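Local atomic coordinates of 6-phosphogluconate dehydrogenase NAD-binding (Dyadobacter fermentans, PDB entry 4GBJ), a protein that probably binds NAD or NADP and works as an oxidoreductase, like other members of the 6-phosphogluconate and 3-hydroxyisobutyrate dehydrogenase families. Residues V94-I99 with V119-F124; I8-L13 with F66-D71; G17-E22 with A129-V134. All coordinates share one frame; numbering follows the deposited sequence.

In the fold
All three contacts lie in the N-terminal, presumed dinucleotide-binding, part of the chain. Along it, contact 2 closes before contact 1 opens, the segments of contact 3 alternate with those of contact 2, and the loop that contact 3 closes encloses contact 1. Contacts 1 and 2 belong to one sheet, in which strands 8-11, 64-67, 92-95 and 117-124 lie side by side; their centres are about 10 Å apart, and Met96 N to Ser67 O is a probable hydrogen bond. Contact 3 packs helix 17-26 against helix 127-131, its centre about 14 and 13 Å from those of contacts 1 and 2. Ile20 of contact 3 packs on both Met96 and Ile123 of contact 1. Together they assemble a Rossmann-type domain.

Contact 1: residues V94-I99 with V119-F124; sequences VSMSTI and VGAPIF
Ser95 holds strand 117-124 with both of its backbone polar groups. Its N donates to Val119 O at 2.9 Å in a nearly straight bond (172° at the hydrogen), while its O receives Ala121 N at 2.8 Å, bent to 151° with the donor tilted from the carbonyl plane. Reaching the residues before and after Gly120 in this way is the signature of parallel strands. The hydroxyl, anti to the backbone N (chi1 180°), is also satisfied: Ser95 OG bonds to the OH of Tyr118, so a small polar side chain can be buried here.

Val94 and Val119 share the other face of the sheet, where Val94 CG1 presses on Ala121 CB at 3.5 Å, tighter than ordinary contact. Alanine suits this spot because its methyl is already wedged between Val94 and the CG of Met96, a selenomethionine in the crystal. Beyond the last bridge the regular pairing ends although the chains stay close, and Ala121 O receives only a CA-H contact across the segments, 3.3 Å from Met96 CA.

A water takes over where direct pairing stops. It donates to Met96 O at 2.6 Å and accepts from Ile123 N at 3.0 Å. Thr98 OG1, 2.9 Å from the water oxygen, is its third partner, so the two backbone groups are satisfied without meeting. Pro122, having no N-H, leaves no donor to satisfy at the break in its strand; its ring packs on Lys174, the predicted active-site lysine, whose NZ bonds to Ile123 O. The arrangement is that of a Rossmann-type beta-alpha-beta unit, strand 92-95, helix 101-113 and strand 117-124, with the ends of its strands opening toward the probable active site.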
# COMPACT_ATOMS: atom_id res chain seq x y z
N VAL B 94 -17.39 7.06 24.88
CA VAL B 94 -16.28 6.96 23.92
C VAL B 94 -16.31 5.52 23.41
O VAL B 94 -15.94 4.57 24.10
CB VAL B 94 -14.92 7.34 24.56
CG1 VAL B 94 -13.83 7.40 23.49
CG2 VAL B 94 -15.03 8.68 25.27
N SER B 95 -16.78 5.37 22.21
CA SER B 95 -17.08 4.09 21.61
C SER B 95 -15.94 3.73 20.66
O SER B 95 -15.81 4.27 19.56
CB SER B 95 -18.43 4.20 20.92
OG SER B 95 -18.84 2.99 20.29
N MSE B 96 -15.07 2.88 21.12
CA MSE B 96 -13.84 2.53 20.37
C MSE B 96 -13.92 1.26 19.54
O MSE B 96 -12.96 0.94 18.85
CB MSE B 96 -12.70 2.43 21.34
CG MSE B 96 -12.54 3.71 22.16
SE MSE B 96 -10.90 3.74 23.17
CE MSE B 96 -11.37 2.43 24.40
N SER B 97 -15.06 0.58 19.53
CA SER B 97 -15.16 -0.63 18.74
C SER B 97 -15.13 -0.34 17.22
O SER B 97 -15.60 0.70 16.78
CB SER B 97 -16.48 -1.33 19.06
OG SER B 97 -16.60 -1.61 20.44
N THR B 98 -14.65 -1.30 16.44
CA THR B 98 -14.70 -1.20 14.98
C THR B 98 -16.09 -1.63 14.54
O THR B 98 -16.41 -2.82 14.44
CB THR B 98 -13.65 -2.03 14.32
OG1 THR B 98 -12.39 -1.66 14.85
CG2 THR B 98 -13.67 -1.88 12.82
N ILE B 99 -16.91 -0.67 14.26
CA ILE B 99 -18.29 -0.93 13.88
C ILE B 99 -18.69 -0.02 12.75
O ILE B 99 -17.96 0.88 12.34
CB ILE B 99 -19.25 -0.76 15.09
CG1 ILE B 99 -19.30 0.65 15.58
CG2 ILE B 99 -18.92 -1.76 16.18
CD1 ILE B 99 -20.30 0.86 16.73
N VAL B 119 -19.48 9.46 21.23
CA VAL B 119 -18.28 9.81 20.44
C VAL B 119 -17.75 8.57 19.76
O VAL B 119 -17.38 7.62 20.45
CB VAL B 119 -17.21 10.46 21.33
CG1 VAL B 119 -15.89 10.62 20.57
CG2 VAL B 119 -17.70 11.82 21.82
N GLY B 120 -17.75 8.57 18.42
CA GLY B 120 -17.16 7.49 17.64
C GLY B 120 -15.67 7.60 17.73
O GLY B 120 -15.13 8.69 17.49
N ALA B 121 -15.00 6.58 18.28
CA ALA B 121 -13.56 6.71 18.60
C ALA B 121 -12.77 5.48 18.23
O ALA B 121 -12.01 4.99 19.05
CB ALA B 121 -13.37 7.02 20.07
N PRO B 122 -12.88 5.00 16.99
CA PRO B 122 -12.12 3.80 16.59
C PRO B 122 -10.62 3.99 16.71
O PRO B 122 -10.12 5.07 16.43
CB PRO B 122 -12.55 3.58 15.14
CG PRO B 122 -13.12 4.89 14.69
CD PRO B 122 -13.73 5.50 15.89
N ILE B 123 -9.92 2.93 17.10
CA ILE B 123 -8.47 2.96 17.33
C ILE B 123 -7.72 2.24 16.22
O ILE B 123 -8.12 1.16 15.77
CB ILE B 123 -8.11 2.41 18.75
CG1 ILE B 123 -6.61 2.63 19.09
CG2 ILE B 123 -8.49 0.93 18.93
CD1 ILE B 123 -6.27 2.39 20.57
N PHE B 124 -6.59 2.84 15.82
CA PHE B 124 -5.69 2.33 14.80
C PHE B 124 -4.47 1.92 15.56
O PHE B 124 -3.55 2.72 15.74
CB PHE B 124 -5.39 3.41 13.74
CG PHE B 124 -6.61 3.94 13.01
CD1 PHE B 124 -6.79 3.69 11.66
CD2 PHE B 124 -7.61 4.62 13.70
CE1 PHE B 124 -7.88 4.21 10.98
CE2 PHE B 124 -8.76 5.06 13.05
CZ PHE B 124 -8.86 4.92 11.68
O HOH W 1 -11.57 0.42 16.69

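Contact 2: residues I8-L13 with F66-D71; sequences IAFLGL and FSVLAD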
# COMPACT_ATOMS: atom_id res chain seq x y z
N ILE B 8 -14.31 6.95 35.81
CA ILE B 8 -14.45 6.59 34.39
C ILE B 8 -14.92 5.14 34.27
O ILE B 8 -14.26 4.24 34.81
CB ILE B 8 -13.12 6.83 33.59
CG1 ILE B 8 -12.87 8.34 33.40
CG2 ILE B 8 -13.17 6.16 32.17
CD1 ILE B 8 -11.49 8.66 33.00
N ALA B 9 -16.05 4.88 33.58
CA ALA B 9 -16.47 3.48 33.36
C ALA B 9 -15.74 2.93 32.13
O ALA B 9 -15.54 3.65 31.16
CB ALA B 9 -17.97 3.36 33.19
N PHE B 10 -15.33 1.68 32.18
CA PHE B 10 -14.59 1.05 31.10
C PHE B 10 -15.17 -0.32 30.86
O PHE B 10 -14.98 -1.23 31.66
CB PHE B 10 -13.09 0.96 31.45
CG PHE B 10 -12.22 0.91 30.23
CD1 PHE B 10 -11.55 2.05 29.80
CD2 PHE B 10 -12.07 -0.26 29.51
CE1 PHE B 10 -10.73 2.00 28.67
CE2 PHE B 10 -11.25 -0.30 28.37
CZ PHE B 10 -10.58 0.83 27.96
N LEU B 11 -15.86 -0.47 29.75
CA LEU B 11 -16.57 -1.70 29.40
C LEU B 11 -15.90 -2.45 28.24
O LEU B 11 -15.80 -1.91 27.15
CB LEU B 11 -18.00 -1.33 29.03
CG LEU B 11 -18.77 -0.46 30.05
CD1 LEU B 11 -20.16 -0.17 29.55
CD2 LEU B 11 -18.87 -1.14 31.38
N GLY B 12 -15.45 -3.68 28.48
CA GLY B 12 -14.80 -4.50 27.47
C GLY B 12 -13.30 -4.45 27.65
O GLY B 12 -12.69 -3.41 27.38
N LEU B 13 -12.70 -5.57 28.09
CA LEU B 13 -11.31 -5.67 28.46
C LEU B 13 -10.60 -6.77 27.68
O LEU B 13 -9.85 -7.57 28.25
CB LEU B 13 -11.20 -5.96 29.97
CG LEU B 13 -12.01 -5.06 30.90
CD1 LEU B 13 -11.88 -5.53 32.34
CD2 LEU B 13 -11.56 -3.62 30.81
N PHE B 66 -16.08 4.36 28.54
CA PHE B 66 -15.38 3.87 27.35
C PHE B 66 -15.88 2.48 27.07
O PHE B 66 -16.11 1.75 28.03
CB PHE B 66 -13.86 3.81 27.58
CG PHE B 66 -13.13 5.12 27.49
CD1 PHE B 66 -12.32 5.41 26.41
CD2 PHE B 66 -13.24 6.07 28.50
CE1 PHE B 66 -11.67 6.63 26.30
CE2 PHE B 66 -12.57 7.29 28.40
CZ PHE B 66 -11.81 7.57 27.29
N SER B 67 -16.01 2.09 25.80
CA SER B 67 -16.32 0.70 25.46
C SER B 67 -15.44 0.24 24.32
O SER B 67 -15.11 1.00 23.40
CB SER B 67 -17.79 0.51 25.10
OG SER B 67 -18.14 1.13 23.87
N VAL B 68 -15.04 -1.02 24.39
CA VAL B 68 -14.28 -1.61 23.30
C VAL B 68 -14.72 -3.05 23.26
O VAL B 68 -14.51 -3.80 24.23
CB VAL B 68 -12.76 -1.38 23.37
CG1 VAL B 68 -12.14 -1.96 24.61
CG2 VAL B 68 -12.08 -1.95 22.13
N LEU B 69 -15.52 -3.36 22.23
CA LEU B 69 -16.16 -4.66 22.07
C LEU B 69 -15.93 -5.18 20.67
O LEU B 69 -15.39 -4.48 19.83
CB LEU B 69 -17.64 -4.53 22.42
CG LEU B 69 -17.92 -4.00 23.85
CD1 LEU B 69 -19.35 -3.58 24.01
CD2 LEU B 69 -17.62 -5.04 24.91
N ALA B 70 -16.20 -6.48 20.49
CA ALA B 70 -15.86 -7.20 19.26
C ALA B 70 -16.56 -6.71 18.04
O ALA B 70 -15.92 -6.68 16.98
CB ALA B 70 -16.17 -8.69 19.40
N ASP B 71 -17.86 -6.42 18.14
CA ASP B 71 -18.64 -6.09 16.96
C ASP B 71 -19.90 -5.27 17.27
O ASP B 71 -20.20 -5.01 18.43
CB ASP B 71 -19.03 -7.43 16.27
CG ASP B 71 -19.76 -8.43 17.12
OD1 ASP B 71 -20.61 -8.01 17.97
OD2 ASP B 71 -19.54 -9.65 16.92
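Phe10 and Phe66 sit side by side on parallel strands 8-11 and 64-67 of the Rossmann-type sheet, and this end of the contact is the tightly packed one. Their ring planes are only 10° apart, yet the centroids lie 5.8 Å from each other because the rings are slid until they barely overlap. Phe10 CD1 instead meets the CB of Phe66 at 3.7 Å, a position reached with CG anti to the backbone N (chi1 -154°). Farther round the same ring, Phe10 CE2 lies 4.2 Å from Val68 CG1, and its CZ meets Ile20 CG2. Ile8 brings CG2 against the CD2 side of the Phe66 ring, and Ile152 of helix 143-153 touches both Ile8 and Phe66, so large apolar side chains suit this buried layer. Cutting Phe10 back to an alanine is likely to leave a gap beside Phe66 CB and deprive Val68 CG1 and Ile20 CG2 of the ring they pack on.

The backbones are stitched by Phe66 N to Ala9 O and Leu11 N to Phe66 O, each 2.8 Å, and then by Val68 N to Leu11 O at 3.0 Å.

The looser side is that of the partly exposed Val68 and Leu69 side chains; Leu69 lends only CD2, lying 3.8 Å from Gly12 CA. The backbone at Gly12, start of the presumed glycine-rich dinucleotide-binding turn, still fits closely against Val68. Any CB there would collide with Val68 O and jam against the preceding carbonyl, which explains the glycine. Nearby, a chi1 of 60° sets Val68 CG1 between its own backbone N and carbonyl carbon, 3.2 Å from Gly12 O.

Contact 3: residues G17-E22 with A129-V134; sequences GTPIAE and AVRAKV
Val130 packs its CG1 against Ile20 and Pro19 to make the buried, apolar part of this helix-to-helix contact. Val130 CG1, anti to its own N (chi1 174°), reaches Ile20 CG1 at 3.8 Å, the two side chains crossing at about a right angle, and also meets Pro19 CB at 3.9 Å. Branched aliphatic residues suit the place, for Ile123 of the sheet packs on both Val130 and Ile20.

A second kind of contact lies toward the surface. The side chain of Arg131, extended from CG to NE, brings one face of its guanidinium over Pro19 CB, which stands 4.0 Å from CZ. The proline ring offers apolar carbons, CB under the centre of the group and CG and CD toward NH2, and in the first turn of helix 17-26 its missing N-H costs little.

Charge plays a looser part: Glu22 OE1 is 4.5 Å from Arg131 NE, too long for a salt bridge, though the attraction may still bias the arginine.

Helix 17-26 begins at Gly17, last glycine of an apparent GxGxxG pattern, consistent with the dinucleotide-binding helix of a Rossmann fold.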
# COMPACT_ATOMS: atom_id res chain seq x y z
N GLY B 17 -8.74 -3.44 25.15
CA GLY B 17 -9.31 -2.85 26.37
C GLY B 17 -8.40 -2.94 27.58
O GLY B 17 -8.25 -1.98 28.34
N THR B 18 -7.74 -4.10 27.76
CA THR B 18 -6.84 -4.31 28.89
C THR B 18 -5.69 -3.29 28.82
O THR B 18 -5.66 -2.41 29.69
CB THR B 18 -6.39 -5.76 28.97
OG1 THR B 18 -7.46 -6.48 29.56
CG2 THR B 18 -5.13 -5.95 29.81
N PRO B 19 -4.82 -3.28 27.79
CA PRO B 19 -3.73 -2.29 27.79
C PRO B 19 -4.21 -0.85 27.82
O PRO B 19 -3.54 -0.02 28.43
CB PRO B 19 -2.96 -2.61 26.48
CG PRO B 19 -3.86 -3.50 25.69
CD PRO B 19 -4.68 -4.25 26.68
N ILE B 20 -5.35 -0.53 27.17
CA ILE B 20 -5.85 0.84 27.23
C ILE B 20 -6.16 1.21 28.67
O ILE B 20 -5.73 2.26 29.12
CB ILE B 20 -7.07 1.07 26.31
CG1 ILE B 20 -6.65 1.01 24.85
CG2 ILE B 20 -7.70 2.45 26.60
CD1 ILE B 20 -7.73 0.83 23.89
N ALA B 21 -6.87 0.34 29.40
CA ALA B 21 -7.25 0.61 30.79
C ALA B 21 -6.02 0.71 31.71
O ALA B 21 -5.99 1.53 32.63
CB ALA B 21 -8.18 -0.48 31.31
N GLU B 22 -4.99 -0.10 31.46
CA GLU B 22 -3.76 -0.04 32.26
C GLU B 22 -3.08 1.35 32.16
O GLU B 22 -2.60 1.88 33.15
CB GLU B 22 -2.78 -1.14 31.82
CG GLU B 22 -3.27 -2.53 32.18
CD GLU B 22 -2.36 -3.68 31.79
OE1 GLU B 22 -1.59 -3.53 30.82
OE2 GLU B 22 -2.46 -4.75 32.44
N ALA B 129 1.21 -1.60 19.84
CA ALA B 129 1.24 -0.17 19.53
C ALA B 129 0.61 0.66 20.63
O ALA B 129 0.97 1.83 20.77
CB ALA B 129 0.54 0.12 18.19
N VAL B 130 -0.36 0.06 21.40
CA VAL B 130 -1.03 0.71 22.53
C VAL B 130 -0.07 0.82 23.70
O VAL B 130 0.01 1.88 24.32
CB VAL B 130 -2.32 -0.02 22.98
CG1 VAL B 130 -2.90 0.63 24.24
CG2 VAL B 130 -3.37 -0.03 21.86
N ARG B 131 0.63 -0.28 24.02
CA ARG B 131 1.60 -0.27 25.12
C ARG B 131 2.70 0.71 24.80
O ARG B 131 3.09 1.47 25.69
CB ARG B 131 2.15 -1.69 25.39
CG ARG B 131 1.09 -2.62 25.98
CD ARG B 131 1.62 -3.94 26.52
NE ARG B 131 0.54 -4.75 27.10
CZ ARG B 131 -0.30 -5.53 26.42
NH1 ARG B 131 -0.19 -5.66 25.10
NH2 ARG B 131 -1.26 -6.20 27.05
N ALA B 132 3.13 0.77 23.52
CA ALA B 132 4.17 1.71 23.09
C ALA B 132 3.61 3.12 22.83
O ALA B 132 4.40 4.03 22.59
CB ALA B 132 4.86 1.18 21.83
N LYS B 133 2.27 3.31 22.89
CA LYS B 133 1.57 4.59 22.68
C LYS B 133 1.89 5.21 21.28
O LYS B 133 1.83 6.44 21.14
CB LYS B 133 1.89 5.58 23.81
CG LYS B 133 1.52 5.05 25.21
CD LYS B 133 2.09 5.88 26.33
CE LYS B 133 1.98 5.18 27.66
NZ LYS B 133 2.80 5.86 28.70
N VAL B 134 2.14 4.35 20.25
CA VAL B 134 2.48 4.76 18.87
C VAL B 134 1.23 4.67 17.93
O VAL B 134 1.35 4.93 16.74
CB VAL B 134 3.67 3.96 18.27
CG1 VAL B 134 4.97 4.28 18.99
CG2 VAL B 134 3.41 2.45 18.25